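Local structure of diaminopropionate ammonia-lyase (Escherichia coli, 4D9I) at residues 11-16 with 307-312; 42-47 with 210-215; 47-52 with 61-66. The protein catalyses the pyridoxal 5'-phosphate-dependent alpha,beta-elimination of both L- and D-2,3-diaminopropionate to pyruvate and ammonia, working as a homodimer. One frame throughout, in Å; residues are numbered along the deposited sequence.

How the contacts relate
The chain enters through strand 8-12, which pairs in contact 1 with strand 308-312, nearly 300 residues later. Contacts 2 and 3 both fall within this long loop. After helix 26-36, residues 42-47 meet helix 208-220 in contact 2, which closes a loop of about 160 residues. Leu47 then passes straight into contact 3, where strand 47-49 turns through helix 51-57 and returns as strand 61-66. This short strand-helix-strand loop is enclosed by the loop of contact 2. Contacts 1 and 3 lie at the two ends of the same seven-stranded mixed sheet, with centres about 24 Å apart. Contacts 2 and 3 touch: Lys65 NZ reaches Glu212 OE1 at 3.0 Å in a salt bridge.

Contact 1 (11-16 with 307-312); sequences ADNKFF and TQFISC
Asp12 and Gln308 stand side by side on one face of an antiparallel strand pair and point the same way. Their carboxylate and amide planes are only 12° apart. Gln308 NE2 donates to Asp12 OD1 at 2.9 Å, with the oxygen in the plane of the amide. In both residues CG is anti to the carbonyl carbon, which sends the two polar ends out alongside each other. Both ends have further partners. Asp12 OD2 forms a salt bridge with Lys362, and Gln308 OE1 is bonded to His254.

On the face of Ala11 and Phe309, the Phe309 ring reaches past the strand end to Asn13, which lies in the loop. The ring and the amide plane are 51° apart, and Phe309 CE1 lies 3.6 Å from Asn13 CB. Tyr267 of helix 265-272 packs against both Ala11 and the Phe309 ring.

The backbones set this pattern. Ala11 and Phe309 are a hydrogen-bonded pair: Ala11 N donates to Phe309 O at 2.8 Å, and Phe309 N returns a bond of the same length to Ala11 O. Asp12 and Gln308 form the non-hydrogen-bonded pair. Asn13 N then binds Thr307 O at 2.9 Å, at the first residue of the type I turn from Asn13 to Phe16.

The contact adds strand 8-12 as an edge strand to the mixed sheet of this fold type II enzyme. Its chemistry is divided by face: van der Waals packing of the Phe309 ring against Asn13 CB, with apolar cover from Ile257 and Ile266, and on the other side a polar row in which the neutral amide of Gln308 links the Asp12 carboxylate to His254.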
loop_
_atom_site.group_PDB
_atom_site.type_symbol
_atom_site.label_atom_id
_atom_site.label_comp_id
_atom_site.label_asym_id
_atom_site.label_seq_id
_atom_site.Cartn_x
_atom_site.Cartn_y
_atom_site.Cartn_z
ATOM N N ALA B 11 2.643 13.921 26.647
ATOM C CA ALA B 11 2.714 14.865 27.753
ATOM C C ALA B 11 1.613 15.901 27.600
ATOM O O ALA B 11 1.517 16.564 26.558
ATOM C CB ALA B 11 4.078 15.533 27.807
ATOM N N ASP B 12 0.773 15.996 28.631
ATOM C CA ASP B 12 -0.216 17.076 28.757
ATOM C C ASP B 12 0.482 18.419 28.826
ATOM O O ASP B 12 1.445 18.562 29.572
ATOM C CB ASP B 12 -1.019 16.927 30.050
ATOM C CG ASP B 12 -1.951 15.754 30.026
ATOM O OD1 ASP B 12 -2.490 15.402 28.961
ATOM O OD2 ASP B 12 -2.147 15.167 31.094
ATOM N N ASN B 13 -0.010 19.399 28.074
ATOM C CA ASN B 13 0.568 20.755 28.104
ATOM C C ASN B 13 0.180 21.478 29.389
ATOM O O ASN B 13 -0.913 22.027 29.495
ATOM C CB ASN B 13 0.158 21.558 26.855
ATOM C CG ASN B 13 0.695 23.000 26.850
ATOM O OD1 ASN B 13 0.227 23.832 26.059
ATOM N ND2 ASN B 13 1.686 23.291 27.692
ATOM N N LYS B 14 1.091 21.479 30.359
ATOM C CA LYS B 14 0.844 22.113 31.658
ATOM C C LYS B 14 0.854 23.647 31.550
ATOM O O LYS B 14 0.567 24.354 32.505
ATOM C CB LYS B 14 1.868 21.623 32.681
ATOM N N PHE B 15 1.152 24.147 30.356
ATOM C CA PHE B 15 1.308 25.568 30.133
ATOM C C PHE B 15 0.133 26.184 29.389
ATOM O O PHE B 15 0.069 27.398 29.214
ATOM C CB PHE B 15 2.695 25.835 29.516
ATOM C CG PHE B 15 3.806 25.510 30.482
ATOM C CD1 PHE B 15 4.360 24.229 30.529
ATOM C CD2 PHE B 15 4.209 26.442 31.432
ATOM C CE1 PHE B 15 5.333 23.909 31.471
ATOM C CE2 PHE B 15 5.188 26.132 32.376
ATOM C CZ PHE B 15 5.747 24.859 32.390
ATOM N N PHE B 16 -0.825 25.332 29.019
ATOM C CA PHE B 16 -2.040 25.737 28.313
ATOM C C PHE B 16 -2.744 26.883 29.037
ATOM O O PHE B 16 -2.974 26.803 30.237
ATOM C CB PHE B 16 -2.983 24.528 28.175
ATOM C CG PHE B 16 -4.307 24.847 27.536
ATOM C CD1 PHE B 16 -5.349 25.399 28.285
ATOM C CD2 PHE B 16 -4.522 24.574 26.192
ATOM C CE1 PHE B 16 -6.563 25.695 27.694
ATOM C CE2 PHE B 16 -5.739 24.863 25.598
ATOM C CZ PHE B 16 -6.755 25.429 26.347
ATOM N N THR B 307 -2.958 20.943 23.297
ATOM C CA THR B 307 -3.469 20.158 24.415
ATOM C C THR B 307 -2.382 19.220 24.928
ATOM O O THR B 307 -2.158 19.119 26.133
ATOM C CB THR B 307 -4.735 19.358 24.038
ATOM O OG1 THR B 307 -5.611 20.193 23.263
ATOM C CG2 THR B 307 -5.461 18.873 25.309
ATOM N N GLN B 308 -1.691 18.567 23.997
ATOM C CA GLN B 308 -0.692 17.569 24.319
ATOM C C GLN B 308 0.479 17.582 23.351
ATOM O O GLN B 308 0.347 17.974 22.195
ATOM C CB GLN B 308 -1.330 16.175 24.317
ATOM C CG GLN B 308 -2.067 15.843 25.604
ATOM C CD GLN B 308 -2.995 14.653 25.456
ATOM O OE1 GLN B 308 -3.310 14.229 24.340
ATOM N NE2 GLN B 308 -3.444 14.113 26.575
ATOM N N PHE B 309 1.626 17.140 23.841
ATOM C CA PHE B 309 2.797 16.933 23.004
ATOM C C PHE B 309 3.118 15.447 22.986
ATOM O O PHE B 309 3.042 14.797 24.021
ATOM C CB PHE B 309 3.978 17.702 23.575
ATOM C CG PHE B 309 3.681 19.147 23.849
ATOM C CD1 PHE B 309 3.617 19.619 25.152
ATOM C CD2 PHE B 309 3.458 20.033 22.802
ATOM C CE1 PHE B 309 3.349 20.960 25.415
ATOM C CE2 PHE B 309 3.183 21.373 23.060
ATOM C CZ PHE B 309 3.126 21.830 24.360
ATOM N N ILE B 310 3.470 14.925 21.813
ATOM C CA ILE B 310 3.909 13.535 21.674
ATOM C C ILE B 310 5.342 13.465 21.143
ATOM O O ILE B 310 5.693 14.145 20.175
ATOM C CB ILE B 310 2.975 12.708 20.758
ATOM C CG1 ILE B 310 1.658 12.401 21.482
ATOM C CG2 ILE B 310 3.646 11.397 20.327
ATOM C CD1 ILE B 310 0.630 11.638 20.669
ATOM N N SER B 311 6.158 12.660 21.816
ATOM C CA SER B 311 7.481 12.278 21.346
ATOM C C SER B 311 7.429 10.813 20.952
ATOM O O SER B 311 7.151 9.949 21.785
ATOM C CB SER B 311 8.522 12.474 22.442
ATOM O OG SER B 311 9.789 11.995 22.028
ATOM N N CYS B 312 7.707 10.526 19.689
ATOM C CA CYS B 312 7.561 9.160 19.213
ATOM C C CYS B 312 8.762 8.581 18.460
ATOM O O CYS B 312 9.609 9.306 17.924
ATOM C CB CYS B 312 6.267 8.999 18.410
ATOM S SG CYS B 312 6.312 9.794 16.804
#

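Contact 2 (42-47 with 210-215); sequences YRPTPL and ADEAVE
Tyr42 OH gives a short hydrogen bond of 2.6 Å to Glu212 OE2. The two side chains come from opposite directions, and ring and carboxylate planes are 69° apart. The hydroxyl meets OE2 on its anti side, 33° out of the carboxylate plane. Tyr42 CG is anti to the backbone N (chi1 179°), and the Glu212 chain is extended beyond CG, which brings the hydroxyl up to the carboxylate. Tyr42 OH is hydrogen-bonded to Arg33 of helix 26-36 as well. The other oxygen, Glu212 OE1, takes a weak hydrogen bond from Thr45 N at 3.3 Å.

Charge pairing adds to this grip. Glu212 OE1 also forms salt bridges with Lys65 and Arg70.

Van der Waals contacts complete the interface. Pro44 CB packs 3.8 Å from the carboxylate carbon, Glu212 CD. Farther along, Leu47 CD2 lies 3.9 Å from the backbone oxygen Ala213 O, while the same side chain leans on Met217 and Met220 of the same helix.

The contact fastens the loop before strand 47-49 to helix 208-220. Glu212 is buried, but two basic side chains and two donors from residues 42-47 surround its carboxylate, which would probably favour the ionised form.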
loop_
_atom_site.group_PDB
_atom_site.type_symbol
_atom_site.label_atom_id
_atom_site.label_comp_id
_atom_site.label_asym_id
_atom_site.label_seq_id
_atom_site.Cartn_x
_atom_site.Cartn_y
_atom_site.Cartn_z
ATOM N N TYR B 42 -4.252 26.629 -8.852
ATOM C CA TYR B 42 -4.907 26.549 -7.540
ATOM C C TYR B 42 -6.107 25.626 -7.562
ATOM O O TYR B 42 -6.983 25.761 -8.432
ATOM C CB TYR B 42 -5.368 27.907 -7.004
ATOM C CG TYR B 42 -6.074 27.776 -5.659
ATOM C CD1 TYR B 42 -5.342 27.622 -4.481
ATOM C CD2 TYR B 42 -7.474 27.760 -5.574
ATOM C CE1 TYR B 42 -5.979 27.476 -3.257
ATOM C CE2 TYR B 42 -8.119 27.620 -4.355
ATOM C CZ TYR B 42 -7.360 27.478 -3.198
ATOM O OH TYR B 42 -7.980 27.325 -1.977
ATOM N N ARG B 43 -6.131 24.718 -6.583
ATOM C CA ARG B 43 -7.249 23.837 -6.315
ATOM C C ARG B 43 -7.143 23.413 -4.840
ATOM O O ARG B 43 -6.100 22.937 -4.409
ATOM C CB ARG B 43 -7.198 22.603 -7.246
ATOM C CG ARG B 43 -8.485 21.802 -7.365
ATOM C CD ARG B 43 -8.220 20.451 -8.032
ATOM N N PRO B 44 -8.222 23.580 -4.058
ATOM C CA PRO B 44 -8.147 23.073 -2.684
ATOM C C PRO B 44 -7.772 21.599 -2.692
ATOM O O PRO B 44 -8.284 20.844 -3.506
ATOM C CB PRO B 44 -9.563 23.265 -2.167
ATOM C CG PRO B 44 -10.111 24.390 -2.986
ATOM C CD PRO B 44 -9.529 24.192 -4.352
ATOM N N THR B 45 -6.835 21.213 -1.839
ATOM C CA THR B 45 -6.341 19.841 -1.794
ATOM C C THR B 45 -7.399 18.943 -1.130
ATOM O O THR B 45 -8.173 19.408 -0.291
ATOM C CB THR B 45 -5.037 19.756 -0.976
ATOM O OG1 THR B 45 -5.258 20.307 0.327
ATOM C CG2 THR B 45 -3.885 20.499 -1.654
ATOM N N PRO B 46 -7.449 17.649 -1.495
ATOM C CA PRO B 46 -8.553 16.883 -0.931
ATOM C C PRO B 46 -8.463 16.697 0.572
ATOM O O PRO B 46 -7.363 16.645 1.149
ATOM C CB PRO B 46 -8.461 15.510 -1.640
ATOM C CG PRO B 46 -7.633 15.755 -2.880
ATOM C CD PRO B 46 -6.717 16.909 -2.538
ATOM N N LEU B 47 -9.637 16.592 1.185
ATOM C CA LEU B 47 -9.739 16.158 2.559
ATOM C C LEU B 47 -10.375 14.773 2.535
ATOM O O LEU B 47 -11.581 14.647 2.324
ATOM C CB LEU B 47 -10.621 17.115 3.361
ATOM C CG LEU B 47 -10.701 16.817 4.864
ATOM C CD1 LEU B 47 -9.317 16.995 5.482
ATOM C CD2 LEU B 47 -11.688 17.741 5.552
ATOM N N ALA B 210 -5.687 25.120 6.393
ATOM C CA ALA B 210 -6.650 24.977 7.478
ATOM C C ALA B 210 -8.000 25.620 7.090
ATOM O O ALA B 210 -9.074 25.032 7.350
ATOM C CB ALA B 210 -6.103 25.594 8.762
ATOM N N ASP B 211 -7.948 26.805 6.466
ATOM C CA ASP B 211 -9.172 27.456 5.949
ATOM C C ASP B 211 -9.934 26.516 4.994
ATOM O O ASP B 211 -11.150 26.313 5.143
ATOM C CB ASP B 211 -8.864 28.795 5.269
ATOM C CG ASP B 211 -10.130 29.519 4.794
ATOM O OD1 ASP B 211 -10.677 30.299 5.582
ATOM O OD2 ASP B 211 -10.595 29.299 3.654
ATOM N N GLU B 212 -9.209 25.935 4.040
ATOM C CA GLU B 212 -9.797 24.963 3.113
ATOM C C GLU B 212 -10.418 23.779 3.837
ATOM O O GLU B 212 -11.541 23.387 3.523
ATOM C CB GLU B 212 -8.758 24.427 2.126
ATOM C CG GLU B 212 -8.269 25.421 1.089
ATOM C CD GLU B 212 -7.136 24.852 0.258
ATOM O OE1 GLU B 212 -6.824 23.633 0.442
ATOM O OE2 GLU B 212 -6.570 25.603 -0.589
ATOM N N ALA B 213 -9.679 23.216 4.793
ATOM C CA ALA B 213 -10.145 22.056 5.558
ATOM C C ALA B 213 -11.415 22.352 6.350
ATOM O O ALA B 213 -12.293 21.503 6.416
ATOM C CB ALA B 213 -9.045 21.501 6.473
ATOM N N VAL B 214 -11.512 23.552 6.931
ATOM C CA VAL B 214 -12.698 23.926 7.698
ATOM C C VAL B 214 -13.899 24.020 6.757
ATOM O O VAL B 214 -14.956 23.481 7.049
ATOM C CB VAL B 214 -12.514 25.245 8.491
ATOM C CG1 VAL B 214 -13.837 25.715 9.069
ATOM C CG2 VAL B 214 -11.539 25.036 9.632
ATOM N N GLU B 215 -13.712 24.699 5.625
ATOM C CA GLU B 215 -14.730 24.761 4.578
ATOM C C GLU B 215 -15.125 23.343 4.169
ATOM O O GLU B 215 -16.295 23.048 4.017
ATOM C CB GLU B 215 -14.208 25.520 3.355
ATOM C CG GLU B 215 -15.257 25.715 2.268
ATOM C CD GLU B 215 -14.696 26.319 0.981
ATOM O OE1 GLU B 215 -13.468 26.486 0.861
ATOM O OE2 GLU B 215 -15.495 26.626 0.067
#

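Contact 3 (47-52 with 61-66); sequences LCALDD and KILVKD
Strands 47-49 and 61-66 form an antiparallel pair at one end of the mixed sheet of this fold type II enzyme, with helix 51-57 in the connection between them. The short strand 47-49 is the edge, and strand 61-66 passes the sheet on to strand 370-375. The strand axes make an angle of 151°.

Cys48 and Val64 are the hydrogen-bonded pair. Cys48 N donates to Val64 O at 2.8 Å, and Val64 N to Cys48 O at 2.9 Å. Leu50 N extends the ladder to Ile62 O. Leu50 is the centre of an inverse gamma turn and the N-cap of helix 51-57, so the last of these bonds falls where strand gives way to helix.

Leu47, Ala49, Leu63 and Lys65 point to one face. Leu47 CD1 folds over the neighbouring strand, 3.5 Å from Lys65 N, and also touches Leu63 CB. Leu63 CD2 packs against Ala49 CB at 4.0 Å. Met217 of helix 208-220 also packs on Leu63. Cys48 and Val64 point to the opposite face. There the Leu50 side chain runs obliquely over Val64, with Leu50 CD1 3.5 Å from Val64 CG2, and Ile334 packs on Cys48 and Val64.

At the far end, Asp51 and Lys61 lie side by side and point the same way. The Lys61 chain bends at chi2 (-125°), which carries NZ past the Ala49 methyl to the aspartate, where it forms a salt bridge. A methionine in place of Lys61 would probably leave the Asp51 carboxylate without its charged mate and weaken the tie between the helix start and the strand. Lys61 NZ sits 2.7 Å from Asp51 OD1 on its syn lone pair, and a water donates to that same OD1 while accepting from Ile62 N at 2.8 Å.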
loop_
_atom_site.group_PDB
_atom_site.type_symbol
_atom_site.label_atom_id
_atom_site.label_comp_id
_atom_site.label_asym_id
_atom_site.label_seq_id
_atom_site.Cartn_x
_atom_site.Cartn_y
_atom_site.Cartn_z
ATOM N N LEU B 47 -9.637 16.592 1.185
ATOM C CA LEU B 47 -9.739 16.158 2.559
ATOM C C LEU B 47 -10.375 14.773 2.535
ATOM O O LEU B 47 -11.581 14.647 2.324
ATOM C CB LEU B 47 -10.621 17.115 3.361
ATOM C CG LEU B 47 -10.701 16.817 4.864
ATOM C CD1 LEU B 47 -9.317 16.995 5.482
ATOM C CD2 LEU B 47 -11.688 17.741 5.552
ATOM N N CYS B 48 -9.571 13.743 2.751
ATOM C CA CYS B 48 -10.042 12.374 2.508
ATOM C C CYS B 48 -10.653 11.785 3.775
ATOM O O CYS B 48 -10.081 11.918 4.860
ATOM C CB CYS B 48 -8.895 11.496 2.007
ATOM S SG CYS B 48 -7.950 12.196 0.632
ATOM N N ALA B 49 -11.806 11.142 3.641
ATOM C CA ALA B 49 -12.451 10.523 4.774
ATOM C C ALA B 49 -12.016 9.061 4.874
ATOM O O ALA B 49 -12.372 8.241 4.034
ATOM C CB ALA B 49 -13.971 10.645 4.665
ATOM N N LEU B 50 -11.237 8.735 5.897
ATOM C CA LEU B 50 -10.809 7.360 6.038
ATOM C C LEU B 50 -11.807 6.670 6.974
ATOM O O LEU B 50 -11.481 6.342 8.097
ATOM C CB LEU B 50 -9.352 7.265 6.528
ATOM C CG LEU B 50 -8.292 8.023 5.720
ATOM C CD1 LEU B 50 -6.918 7.795 6.344
ATOM C CD2 LEU B 50 -8.256 7.631 4.235
ATOM N N ASP B 51 -13.035 6.498 6.488
ATOM C CA ASP B 51 -14.138 5.936 7.289
ATOM C C ASP B 51 -13.868 4.529 7.827
ATOM O O ASP B 51 -14.171 4.222 8.998
ATOM C CB ASP B 51 -15.449 5.911 6.495
ATOM C CG ASP B 51 -16.052 7.300 6.276
ATOM O OD1 ASP B 51 -15.562 8.337 6.806
ATOM O OD2 ASP B 51 -17.062 7.355 5.557
ATOM N N ASP B 52 -13.361 3.651 6.965
ATOM C CA ASP B 52 -13.172 2.269 7.377
ATOM C C ASP B 52 -12.030 2.154 8.390
ATOM O O ASP B 52 -12.124 1.371 9.356
ATOM C CB ASP B 52 -12.986 1.342 6.163
ATOM C CG ASP B 52 -14.252 1.230 5.341
ATOM O OD1 ASP B 52 -15.333 1.340 5.938
ATOM O OD2 ASP B 52 -14.199 1.055 4.114
ATOM N N LYS B 61 -14.513 9.554 12.948
ATOM C CA LYS B 61 -13.972 9.953 11.655
ATOM C C LYS B 61 -12.490 10.210 11.722
ATOM O O LYS B 61 -11.960 10.640 12.757
ATOM C CB LYS B 61 -14.694 11.194 11.103
ATOM C CG LYS B 61 -16.093 10.884 10.541
ATOM C CD LYS B 61 -16.204 11.378 9.104
ATOM C CE LYS B 61 -17.243 10.611 8.293
ATOM N NZ LYS B 61 -16.898 10.740 6.844
ATOM N N ILE B 62 -11.810 9.910 10.616
ATOM C CA ILE B 62 -10.418 10.273 10.443
ATOM C C ILE B 62 -10.359 10.976 9.080
ATOM O O ILE B 62 -10.702 10.367 8.060
ATOM C CB ILE B 62 -9.478 9.051 10.500
ATOM C CG1 ILE B 62 -9.522 8.373 11.888
ATOM C CG2 ILE B 62 -8.037 9.426 10.148
ATOM C CD1 ILE B 62 -8.681 7.088 11.960
ATOM N N LEU B 63 -9.954 12.250 9.091
ATOM C CA LEU B 63 -9.969 13.097 7.912
ATOM C C LEU B 63 -8.541 13.517 7.640
ATOM O O LEU B 63 -7.882 14.073 8.535
ATOM C CB LEU B 63 -10.843 14.330 8.134
ATOM C CG LEU B 63 -12.285 14.046 8.584
ATOM C CD1 LEU B 63 -12.932 15.334 9.049
ATOM C CD2 LEU B 63 -13.082 13.381 7.465
ATOM N N VAL B 64 -8.057 13.236 6.442
ATOM C CA VAL B 64 -6.657 13.543 6.106
ATOM C C VAL B 64 -6.608 14.610 5.036
ATOM O O VAL B 64 -7.046 14.394 3.886
ATOM C CB VAL B 64 -5.873 12.301 5.626
ATOM C CG1 VAL B 64 -4.397 12.660 5.353
ATOM C CG2 VAL B 64 -5.978 11.178 6.654
ATOM N N LYS B 65 -6.050 15.754 5.411
ATOM C CA LYS B 65 -5.736 16.803 4.459
ATOM C C LYS B 65 -4.493 16.418 3.666
ATOM O O LYS B 65 -3.372 16.358 4.225
ATOM C CB LYS B 65 -5.547 18.129 5.221
ATOM C CG LYS B 65 -5.494 19.389 4.362
ATOM C CD LYS B 65 -6.747 19.607 3.515
ATOM C CE LYS B 65 -6.733 21.005 2.885
ATOM N NZ LYS B 65 -7.702 21.135 1.760
ATOM N N ASP B 66 -4.685 16.192 2.356
ATOM C CA ASP B 66 -3.671 15.623 1.477
ATOM C C ASP B 66 -2.915 16.693 0.677
ATOM O O ASP B 66 -3.311 17.089 -0.432
ATOM C CB ASP B 66 -4.303 14.568 0.544
ATOM C CG ASP B 66 -3.291 13.903 -0.364
ATOM O OD1 ASP B 66 -2.069 14.119 -0.177
ATOM O OD2 ASP B 66 -3.715 13.133 -1.258
HETATM O O HOH W 1 -13.487 9.317 8.469
#